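Local coordinates for protease Do-like 8, chloroplastic (Arabidopsis thaliana, PDB 4IC6), which probably cleaves proteins as a serine endopeptidase of the HtrA (peptidase S1C) family in the chloroplast thylakoid, at residues A[25-30]-A[153-158]; A[142-147]-A[240-245]; A[327-332]-A[353-358]. The protein carries 1 engineered substitution. All blocks are in the same frame, centred on the assembly; numbering follows the deposited sequence.

The three contacts run from the N-terminal helix through the protease barrels to the PDZ domain. Contact 1 sets helix 26-39 beside strand 155-160 of the second barrel; contact 2 sets the loop between the two barrels against helix 238-251. Their segments alternate along the chain, and their centres lie 21 Å apart without touching. Contact 3 follows both in sequence and lies wholly within the PDZ domain, its centre 22 Å from that of contact 2 and 40 Å from that of contact 1. Contacts 2 and 3 are joined by a salt bridge, Lys-243 NZ to Glu-331 OE2 at 3.1 Å, which ties the last protease helix to the PDZ domain.

Contact 1 of 3, residues A[25-30]-A[153-158]; sequences FPTEGR and GQQCLA
The guanidinium edge of Arg-30 meets the amide oxygen of Gln-155 between the N-terminal helix 26-39 and strand 155-160, the first strand of the second barrel in this trypsin-like fold. The Gln-155 side chain leaves the strand with CG anti to its backbone nitrogen (chi1 177°) and stays extended beyond CG, which carries the amide out toward the helix; the closest CA atoms of the two backbones, those of Thr-27 and Gln-155, are 10.4 Å apart. The Arg-30 chain, bent near its middle, brings the guanidinium to OE1. The two flat groups are not coplanar: their planes differ by 48°. Gln-155 OE1 lies at the guanidinium edge, close to that plane, while NH1 sits above the carbonyl plane and away from a lone pair. Arg-30 NH1 donates to Gln-155 OE1 at 3.3 Å, with an N-H...O angle of 150°; Arg-30 NH2 adds a weak bond to it at 3.4 Å. One oxygen thus receives both terminal nitrogens. An alanine here has no OE1, and the Arg-30 guanidinium, without its acceptor on the strand, would probably be freer to turn while a gap opened beside Thr-27.

The same residues also serve the subunit interface. Arg-30 makes a cation-pi contact with Phe-25 of a neighbouring subunit, whose Glu-28 OE1 accepts a hydrogen bond from the backbone N of Gln-155. Within its own chain Glu-28 turns back on the start of the helix, where OE2 takes the Phe-25 N-H at 2.9 Å through its anti lone pair. This is consistent with the trimeric build of HtrA proteases, in which N-terminal segments join the protease domains. The NE2 branch of the Gln-155 amide lies alongside Thr-27, whose CG2 is 3.9 Å from Gln-155 NE2.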
loop_
_atom_site.group_PDB
_atom_site.type_symbol
_atom_site.label_atom_id
_atom_site.label_comp_id
_atom_site.label_asym_id
_atom_site.label_seq_id
_atom_site.Cartn_x
_atom_site.Cartn_y
_atom_site.Cartn_z
ATOM N N PHE A 25 -21.787 21.932 -30.756
ATOM C CA PHE A 25 -21.766 21.005 -31.878
ATOM C C PHE A 25 -22.823 19.911 -31.653
ATOM O O PHE A 25 -23.344 19.772 -30.543
ATOM C CB PHE A 25 -20.344 20.458 -32.087
ATOM C CG PHE A 25 -19.398 21.482 -32.670
ATOM C CD1 PHE A 25 -19.399 21.744 -34.036
ATOM C CD2 PHE A 25 -18.537 22.208 -31.857
ATOM C CE1 PHE A 25 -18.538 22.700 -34.586
ATOM C CE2 PHE A 25 -17.676 23.172 -32.400
ATOM C CZ PHE A 25 -17.672 23.416 -33.767
ATOM N N PRO A 26 -23.170 19.158 -32.713
ATOM C CA PRO A 26 -24.326 18.252 -32.616
ATOM C C PRO A 26 -24.232 17.190 -31.528
ATOM O O PRO A 26 -25.200 17.003 -30.790
ATOM C CB PRO A 26 -24.384 17.604 -34.006
ATOM C CG PRO A 26 -23.841 18.694 -34.915
ATOM C CD PRO A 26 -22.698 19.303 -34.102
ATOM N N THR A 27 -23.100 16.499 -31.420
ATOM C CA THR A 27 -22.995 15.440 -30.432
ATOM C C THR A 27 -22.967 16.003 -29.009
ATOM O O THR A 27 -23.746 15.569 -28.154
ATOM C CB THR A 27 -21.799 14.499 -30.688
ATOM O OG1 THR A 27 -21.983 13.857 -31.950
ATOM C CG2 THR A 27 -21.732 13.419 -29.613
ATOM N N GLU A 28 -22.102 16.975 -28.740
ATOM C CA GLU A 28 -22.121 17.564 -27.396
ATOM C C GLU A 28 -23.486 18.209 -27.134
ATOM O O GLU A 28 -23.999 18.127 -26.029
ATOM C CB GLU A 28 -20.976 18.564 -27.177
ATOM C CG GLU A 28 -20.921 19.685 -28.199
ATOM C CD GLU A 28 -19.985 20.819 -27.785
ATOM O OE1 GLU A 28 -19.411 20.768 -26.666
ATOM O OE2 GLU A 28 -19.839 21.774 -28.576
ATOM N N GLY A 29 -24.084 18.814 -28.158
ATOM C CA GLY A 29 -25.420 19.380 -28.032
ATOM C C GLY A 29 -26.474 18.388 -27.552
ATOM O O GLY A 29 -27.249 18.700 -26.642
ATOM N N ARG A 30 -26.521 17.204 -28.168
ATOM C CA ARG A 30 -27.473 16.160 -27.765
ATOM C C ARG A 30 -27.237 15.736 -26.324
ATOM O O ARG A 30 -28.175 15.564 -25.554
ATOM C CB ARG A 30 -27.328 14.895 -28.620
ATOM C CG ARG A 30 -27.639 15.042 -30.089
ATOM C CD ARG A 30 -27.828 13.663 -30.759
ATOM N NE ARG A 30 -26.610 12.842 -30.814
ATOM C CZ ARG A 30 -26.323 11.852 -29.970
ATOM N NH1 ARG A 30 -25.196 11.165 -30.113
ATOM N NH2 ARG A 30 -27.156 11.549 -28.983
ATOM N N GLY A 153 -20.139 -0.500 -28.402
ATOM C CA GLY A 153 -19.779 0.642 -29.208
ATOM C C GLY A 153 -20.792 1.762 -29.115
ATOM O O GLY A 153 -20.504 2.903 -29.488
ATOM N N GLN A 154 -21.989 1.441 -28.635
ATOM C CA GLN A 154 -23.029 2.460 -28.492
ATOM C C GLN A 154 -22.633 3.470 -27.430
ATOM O O GLN A 154 -21.999 3.115 -26.440
ATOM C CB GLN A 154 -24.342 1.826 -28.038
ATOM C CG GLN A 154 -25.194 1.304 -29.136
ATOM C CD GLN A 154 -26.517 0.791 -28.608
ATOM O OE1 GLN A 154 -26.820 -0.398 -28.717
ATOM N NE2 GLN A 154 -27.320 1.697 -28.027
ATOM N N GLN A 155 -23.063 4.711 -27.625
ATOM C CA GLN A 155 -22.802 5.791 -26.682
ATOM C C GLN A 155 -23.660 5.552 -25.447
ATOM O O GLN A 155 -24.821 5.125 -25.556
ATOM C CB GLN A 155 -23.215 7.125 -27.314
ATOM C CG GLN A 155 -23.053 8.346 -26.401
ATOM C CD GLN A 155 -23.708 9.580 -27.005
ATOM O OE1 GLN A 155 -24.904 9.581 -27.287
ATOM N NE2 GLN A 155 -22.922 10.625 -27.229
ATOM N N CYS A 156 -23.097 5.787 -24.272
ATOM C CA CYS A 156 -23.898 5.748 -23.041
ATOM C C CYS A 156 -23.563 6.901 -22.096
ATOM O O CYS A 156 -22.430 7.401 -22.082
ATOM C CB CYS A 156 -23.764 4.403 -22.324
ATOM S SG CYS A 156 -22.094 3.805 -22.000
ATOM N N LEU A 157 -24.555 7.323 -21.313
ATOM C CA LEU A 157 -24.350 8.387 -20.334
ATOM C C LEU A 157 -24.719 7.893 -18.948
ATOM O O LEU A 157 -25.796 7.337 -18.743
ATOM C CB LEU A 157 -25.165 9.655 -20.649
ATOM C CG LEU A 157 -25.887 9.958 -21.963
ATOM C CD1 LEU A 157 -26.472 11.379 -21.879
ATOM C CD2 LEU A 157 -25.012 9.817 -23.201
ATOM N N ALA A 158 -23.820 8.097 -17.997
ATOM C CA ALA A 158 -24.062 7.706 -16.618
ATOM C C ALA A 158 -24.338 8.980 -15.814
ATOM O O ALA A 158 -23.483 9.877 -15.754
ATOM C CB ALA A 158 -22.835 6.965 -16.064
#

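Contact 2 of 3, residues A[142-147]-A[240-245]; sequences IKVGQS and TVLKIV
Val-144 and Leu-242 carry most of this small apolar contact between the loop that joins the two protease barrels and helix 238-251, the last helix of the protease domain. Its close part is a single methyl set against a forked side chain. Val-144 CG1 stands 4.0 Å from Leu-242 CG and equally far from Leu-242 CD1, and it is 4.2 Å from Leu-242 CD2, so the methyl faces the whole isopropyl end rather than one tip. The two side chains lie alongside, running in opposing senses. Val-144 points CG1 anti to its own backbone nitrogen (chi1 -177°), which turns this branch to the helix. Leu-242 reaches out from the helix toward the loop, its CD1 also passing 4.3 Å from the carbonyl oxygen of Gly-145. Val-144 also touches Trp-72 and, at the start of the helix, Ser-238.

The other side is looser. Leu-242 is exposed despite its contact, and Val-144 only partly covered, so this patch forms a thin apolar seam at the surface rather than a deep core. Polar bonds beside it also tie the loop to the helix: Gly-145 O accepts from Ser-238 OG, and Ser-147 OG bonds to Ser-239 N, so both fasten the loop to the helix start. In the helix, Thr-240 O accepts from both Ile-244 N at 2.8 Å and Lys-243 N at 2.9 Å. Along the loop, Lys-143 and Gly-145 pair by backbone with Leu-215 of the second barrel. A linker between barrels that is held against a C-terminal helix closing the protease domain is the arrangement of chymotrypsin-fold serine proteases.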
loop_
_atom_site.group_PDB
_atom_site.type_symbol
_atom_site.label_atom_id
_atom_site.label_comp_id
_atom_site.label_asym_id
_atom_site.label_seq_id
_atom_site.Cartn_x
_atom_site.Cartn_y
_atom_site.Cartn_z
ATOM N N ILE A 142 -38.269 7.753 -15.182
ATOM C CA ILE A 142 -37.251 7.469 -16.174
ATOM C C ILE A 142 -37.896 6.679 -17.310
ATOM O O ILE A 142 -38.824 5.909 -17.078
ATOM C CB ILE A 142 -36.129 6.631 -15.541
ATOM C CG1 ILE A 142 -34.833 6.775 -16.334
ATOM C CG2 ILE A 142 -36.569 5.169 -15.373
ATOM C CD1 ILE A 142 -34.215 8.158 -16.194
ATOM N N LYS A 143 -37.423 6.882 -18.536
ATOM C CA LYS A 143 -37.865 6.068 -19.672
ATOM C C LYS A 143 -36.952 4.857 -19.820
ATOM O O LYS A 143 -35.729 4.997 -19.856
ATOM C CB LYS A 143 -37.838 6.882 -20.966
ATOM C CG LYS A 143 -38.379 6.141 -22.181
ATOM C CD LYS A 143 -39.004 7.114 -23.180
ATOM C CE LYS A 143 -39.599 6.399 -24.390
ATOM N NZ LYS A 143 -38.568 5.983 -25.390
ATOM N N VAL A 144 -37.538 3.668 -19.912
ATOM C CA VAL A 144 -36.751 2.441 -19.898
ATOM C C VAL A 144 -36.710 1.778 -21.270
ATOM O O VAL A 144 -37.740 1.637 -21.927
ATOM C CB VAL A 144 -37.295 1.442 -18.872
ATOM C CG1 VAL A 144 -36.412 0.199 -18.838
ATOM C CG2 VAL A 144 -37.377 2.088 -17.489
ATOM N N GLY A 145 -35.513 1.375 -21.692
ATOM C CA GLY A 145 -35.312 0.745 -22.984
ATOM C C GLY A 145 -34.984 -0.737 -22.861
ATOM O O GLY A 145 -35.052 -1.313 -21.777
ATOM N N GLN A 146 -34.610 -1.350 -23.977
ATOM C CA GLN A 146 -34.341 -2.778 -24.010
ATOM C C GLN A 146 -32.842 -3.057 -23.995
ATOM O O GLN A 146 -32.144 -2.815 -24.982
ATOM C CB GLN A 146 -34.986 -3.405 -25.246
ATOM N N SER A 147 -32.334 -3.595 -22.893
ATOM C CA SER A 147 -30.897 -3.865 -22.829
ATOM C C SER A 147 -30.480 -5.041 -23.718
ATOM O O SER A 147 -29.318 -5.163 -24.089
ATOM C CB SER A 147 -30.441 -4.084 -21.392
ATOM O OG SER A 147 -31.188 -5.114 -20.777
ATOM N N THR A 240 -32.827 -6.856 -16.478
ATOM C CA THR A 240 -32.878 -7.364 -15.115
ATOM C C THR A 240 -33.745 -6.462 -14.237
ATOM O O THR A 240 -34.643 -6.943 -13.536
ATOM C CB THR A 240 -31.468 -7.507 -14.523
ATOM O OG1 THR A 240 -30.766 -8.505 -15.267
ATOM C CG2 THR A 240 -31.545 -7.962 -13.089
ATOM N N VAL A 241 -33.490 -5.159 -14.294
ATOM C CA VAL A 241 -34.270 -4.200 -13.511
ATOM C C VAL A 241 -35.767 -4.340 -13.798
ATOM O O VAL A 241 -36.597 -4.298 -12.893
ATOM C CB VAL A 241 -33.820 -2.749 -13.810
ATOM C CG1 VAL A 241 -34.617 -1.746 -12.978
ATOM C CG2 VAL A 241 -32.320 -2.602 -13.563
ATOM N N LEU A 242 -36.103 -4.524 -15.068
ATOM C CA LEU A 242 -37.493 -4.684 -15.479
ATOM C C LEU A 242 -38.119 -5.926 -14.865
ATOM O O LEU A 242 -39.328 -5.983 -14.631
ATOM C CB LEU A 242 -37.581 -4.773 -16.998
ATOM C CG LEU A 242 -37.661 -3.435 -17.718
ATOM C CD1 LEU A 242 -37.541 -3.646 -19.219
ATOM C CD2 LEU A 242 -38.989 -2.768 -17.362
ATOM N N LYS A 243 -37.291 -6.923 -14.592
ATOM C CA LYS A 243 -37.796 -8.183 -14.062
ATOM C C LYS A 243 -37.886 -8.134 -12.544
ATOM O O LYS A 243 -38.848 -8.618 -11.958
ATOM C CB LYS A 243 -36.893 -9.338 -14.514
ATOM C CG LYS A 243 -36.949 -10.595 -13.651
ATOM C CD LYS A 243 -38.101 -11.522 -14.038
ATOM C CE LYS A 243 -38.038 -12.846 -13.269
ATOM N NZ LYS A 243 -39.107 -13.791 -13.703
ATOM N N ILE A 244 -36.885 -7.531 -11.913
ATOM C CA ILE A 244 -36.777 -7.539 -10.452
ATOM C C ILE A 244 -37.693 -6.525 -9.757
ATOM O O ILE A 244 -38.317 -6.821 -8.736
ATOM C CB ILE A 244 -35.315 -7.278 -10.007
ATOM C CG1 ILE A 244 -34.385 -8.341 -10.608
ATOM C CG2 ILE A 244 -35.209 -7.234 -8.488
ATOM C CD1 ILE A 244 -34.702 -9.766 -10.148
ATOM N N VAL A 245 -37.771 -5.322 -10.313
ATOM C CA VAL A 245 -38.505 -4.251 -9.656
ATOM C C VAL A 245 -39.981 -4.596 -9.380
ATOM O O VAL A 245 -40.443 -4.459 -8.243
ATOM C CB VAL A 245 -38.361 -2.904 -10.403
ATOM C CG1 VAL A 245 -39.362 -1.881 -9.865
ATOM C CG2 VAL A 245 -36.948 -2.370 -10.240
#

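Contact 3 of 3, residues A[327-332]-A[353-358]; sequences KILDEY and ISLEEK
Leu-355 turns CG away from its carbonyl carbon (chi1 -57°) and then runs straight on (chi2 -173°), which sends CD1 toward Tyr-332 and Leu-329. Tyr-332 CB faces the leucine from the backbone, and chi1 (-79°) leads the ring off to one side. The closest approach is Leu-355 CD1 to Tyr-332 CB, a tight 3.4 Å; the same methyl stands 3.9 Å from Tyr-332 CG, meeting the root of the ring obliquely. Leu-329 meets this methyl from a second direction, roughly at right angles, with Leu-329 CD2 4.1 Å from Leu-355 CD1. One leucine methyl is therefore touched by two side chains of segment 327-332.

The two partners are held beside each other by the backbone: a type I beta turn runs from Leu-329 to Tyr-332, and Tyr-332 N bonds to Leu-329 O at 2.9 Å. The tyrosine hydroxyl lies well away from the leucine and hydrogen-bonds to Asp-315 OD2, which should hold the ring in place from its far end. The contact itself is apolar and buried.

It belongs to the PDZ domain, which in HtrA proteases is circularly permuted. Helix 322-329 packs here on the last strand, 347-357, at the short interruption between residues 354 and 356. Leu-355 pairs by backbone with Asp-336 and lies on Val-338 of the adjacent antiparallel strand 337-344 and on Ile-259, while Tyr-332 touches both Val-338 and Lys-317 of strand 317-318.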
loop_
_atom_site.group_PDB
_atom_site.type_symbol
_atom_site.label_atom_id
_atom_site.label_comp_id
_atom_site.label_asym_id
_atom_site.label_seq_id
_atom_site.Cartn_x
_atom_site.Cartn_y
_atom_site.Cartn_z
ATOM N N LYS A 327 -30.463 -17.552 -15.662
ATOM C CA LYS A 327 -31.618 -16.925 -16.294
ATOM C C LYS A 327 -32.722 -17.940 -16.585
ATOM O O LYS A 327 -33.897 -17.683 -16.331
ATOM C CB LYS A 327 -31.200 -16.205 -17.584
ATOM C CG LYS A 327 -31.638 -14.753 -17.646
ATOM C CD LYS A 327 -30.616 -13.896 -18.382
ATOM C CE LYS A 327 -30.450 -14.355 -19.820
ATOM N NZ LYS A 327 -29.245 -13.760 -20.463
ATOM N N ILE A 328 -32.342 -19.097 -17.111
ATOM C CA ILE A 328 -33.319 -20.126 -17.448
ATOM C C ILE A 328 -34.014 -20.658 -16.199
ATOM O O ILE A 328 -35.238 -20.825 -16.174
ATOM C CB ILE A 328 -32.663 -21.296 -18.204
ATOM C CG1 ILE A 328 -32.335 -20.878 -19.644
ATOM C CG2 ILE A 328 -33.572 -22.502 -18.215
ATOM C CD1 ILE A 328 -31.254 -21.716 -20.308
ATOM N N LEU A 329 -33.227 -20.927 -15.163
ATOM C CA LEU A 329 -33.768 -21.480 -13.925
ATOM C C LEU A 329 -34.720 -20.510 -13.246
ATOM O O LEU A 329 -35.725 -20.927 -12.664
ATOM C CB LEU A 329 -32.637 -21.882 -12.975
ATOM C CG LEU A 329 -31.818 -23.068 -13.497
ATOM C CD1 LEU A 329 -30.668 -23.400 -12.565
ATOM C CD2 LEU A 329 -32.726 -24.274 -13.684
ATOM N N ASP A 330 -34.409 -19.218 -13.327
ATOM C CA ASP A 330 -35.214 -18.188 -12.673
ATOM C C ASP A 330 -36.670 -18.141 -13.161
ATOM O O ASP A 330 -37.504 -17.456 -12.564
ATOM C CB ASP A 330 -34.557 -16.818 -12.817
ATOM N N GLU A 331 -36.974 -18.867 -14.237
ATOM C CA GLU A 331 -38.333 -18.883 -14.782
ATOM C C GLU A 331 -39.117 -20.126 -14.365
ATOM O O GLU A 331 -40.333 -20.209 -14.569
ATOM C CB GLU A 331 -38.321 -18.722 -16.308
ATOM C CG GLU A 331 -38.193 -17.267 -16.786
ATOM C CD GLU A 331 -39.536 -16.546 -16.868
ATOM O OE1 GLU A 331 -40.374 -16.941 -17.709
ATOM O OE2 GLU A 331 -39.754 -15.583 -16.098
ATOM N N TYR A 332 -38.418 -21.089 -13.773
ATOM C CA TYR A 332 -39.066 -22.246 -13.162
ATOM C C TYR A 332 -39.587 -21.911 -11.762
ATOM O O TYR A 332 -39.320 -20.831 -11.221
ATOM C CB TYR A 332 -38.085 -23.409 -13.063
ATOM C CG TYR A 332 -37.874 -24.166 -14.347
ATOM C CD1 TYR A 332 -38.685 -25.240 -14.675
ATOM C CD2 TYR A 332 -36.857 -23.816 -15.224
ATOM C CE1 TYR A 332 -38.496 -25.947 -15.844
ATOM C CE2 TYR A 332 -36.657 -24.525 -16.406
ATOM C CZ TYR A 332 -37.482 -25.584 -16.707
ATOM O OH TYR A 332 -37.298 -26.294 -17.867
ATOM N N ILE A 353 -33.326 -33.506 -11.345
ATOM C CA ILE A 353 -33.225 -32.830 -10.060
ATOM C C ILE A 353 -34.432 -31.937 -9.800
ATOM O O ILE A 353 -34.968 -31.305 -10.705
ATOM C CB ILE A 353 -31.919 -32.000 -9.971
ATOM C CG1 ILE A 353 -31.684 -31.478 -8.552
ATOM C CG2 ILE A 353 -31.950 -30.847 -10.948
ATOM C CD1 ILE A 353 -30.309 -30.859 -8.358
ATOM N N SER A 354 -34.864 -31.897 -8.551
ATOM C CA SER A 354 -35.914 -30.979 -8.168
ATOM C C SER A 354 -35.263 -29.649 -7.826
ATOM O O SER A 354 -34.210 -29.619 -7.189
ATOM C CB SER A 354 -36.672 -31.522 -6.961
ATOM O OG SER A 354 -37.485 -32.622 -7.325
ATOM N N LEU A 355 -35.886 -28.557 -8.262
ATOM C CA LEU A 355 -35.436 -27.223 -7.895
ATOM C C LEU A 355 -35.971 -26.894 -6.507
ATOM O O LEU A 355 -37.057 -27.319 -6.139
ATOM C CB LEU A 355 -35.930 -26.192 -8.903
ATOM C CG LEU A 355 -35.497 -26.495 -10.345
ATOM C CD1 LEU A 355 -35.884 -25.327 -11.249
ATOM C CD2 LEU A 355 -34.007 -26.717 -10.405
ATOM N N GLU A 356 -35.190 -26.148 -5.737
ATOM C CA GLU A 356 -35.607 -25.723 -4.405
ATOM C C GLU A 356 -35.238 -24.265 -4.327
ATOM O O GLU A 356 -34.615 -23.735 -5.255
ATOM C CB GLU A 356 -34.860 -26.499 -3.329
ATOM C CG GLU A 356 -33.334 -26.312 -3.373
ATOM C CD GLU A 356 -32.649 -27.113 -2.279
ATOM O OE1 GLU A 356 -33.373 -27.610 -1.394
ATOM O OE2 GLU A 356 -31.410 -27.252 -2.305
ATOM N N GLU A 357 -35.620 -23.602 -3.247
ATOM C CA GLU A 357 -35.333 -22.176 -3.147
ATOM C C GLU A 357 -33.839 -21.929 -3.235
ATOM O O GLU A 357 -33.061 -22.461 -2.434
ATOM C CB GLU A 357 -35.890 -21.553 -1.867
ATOM C CG GLU A 357 -35.493 -20.091 -1.730
ATOM C CD GLU A 357 -36.306 -19.356 -0.686
ATOM O OE1 GLU A 357 -37.093 -20.010 0.028
ATOM O OE2 GLU A 357 -36.163 -18.114 -0.588
ATOM N N LYS A 358 -33.452 -21.134 -4.229
ATOM C CA LYS A 358 -32.063 -20.757 -4.460
ATOM C C LYS A 358 -31.694 -19.659 -3.475
ATOM O O LYS A 358 -31.959 -18.479 -3.709
ATOM C CB LYS A 358 -31.877 -20.287 -5.905
ATOM C CG LYS A 358 -30.505 -19.676 -6.237
ATOM C CD LYS A 358 -29.360 -20.497 -5.658
ATOM C CE LYS A 358 -28.032 -20.138 -6.305
ATOM N NZ LYS A 358 -27.752 -21.033 -7.455
#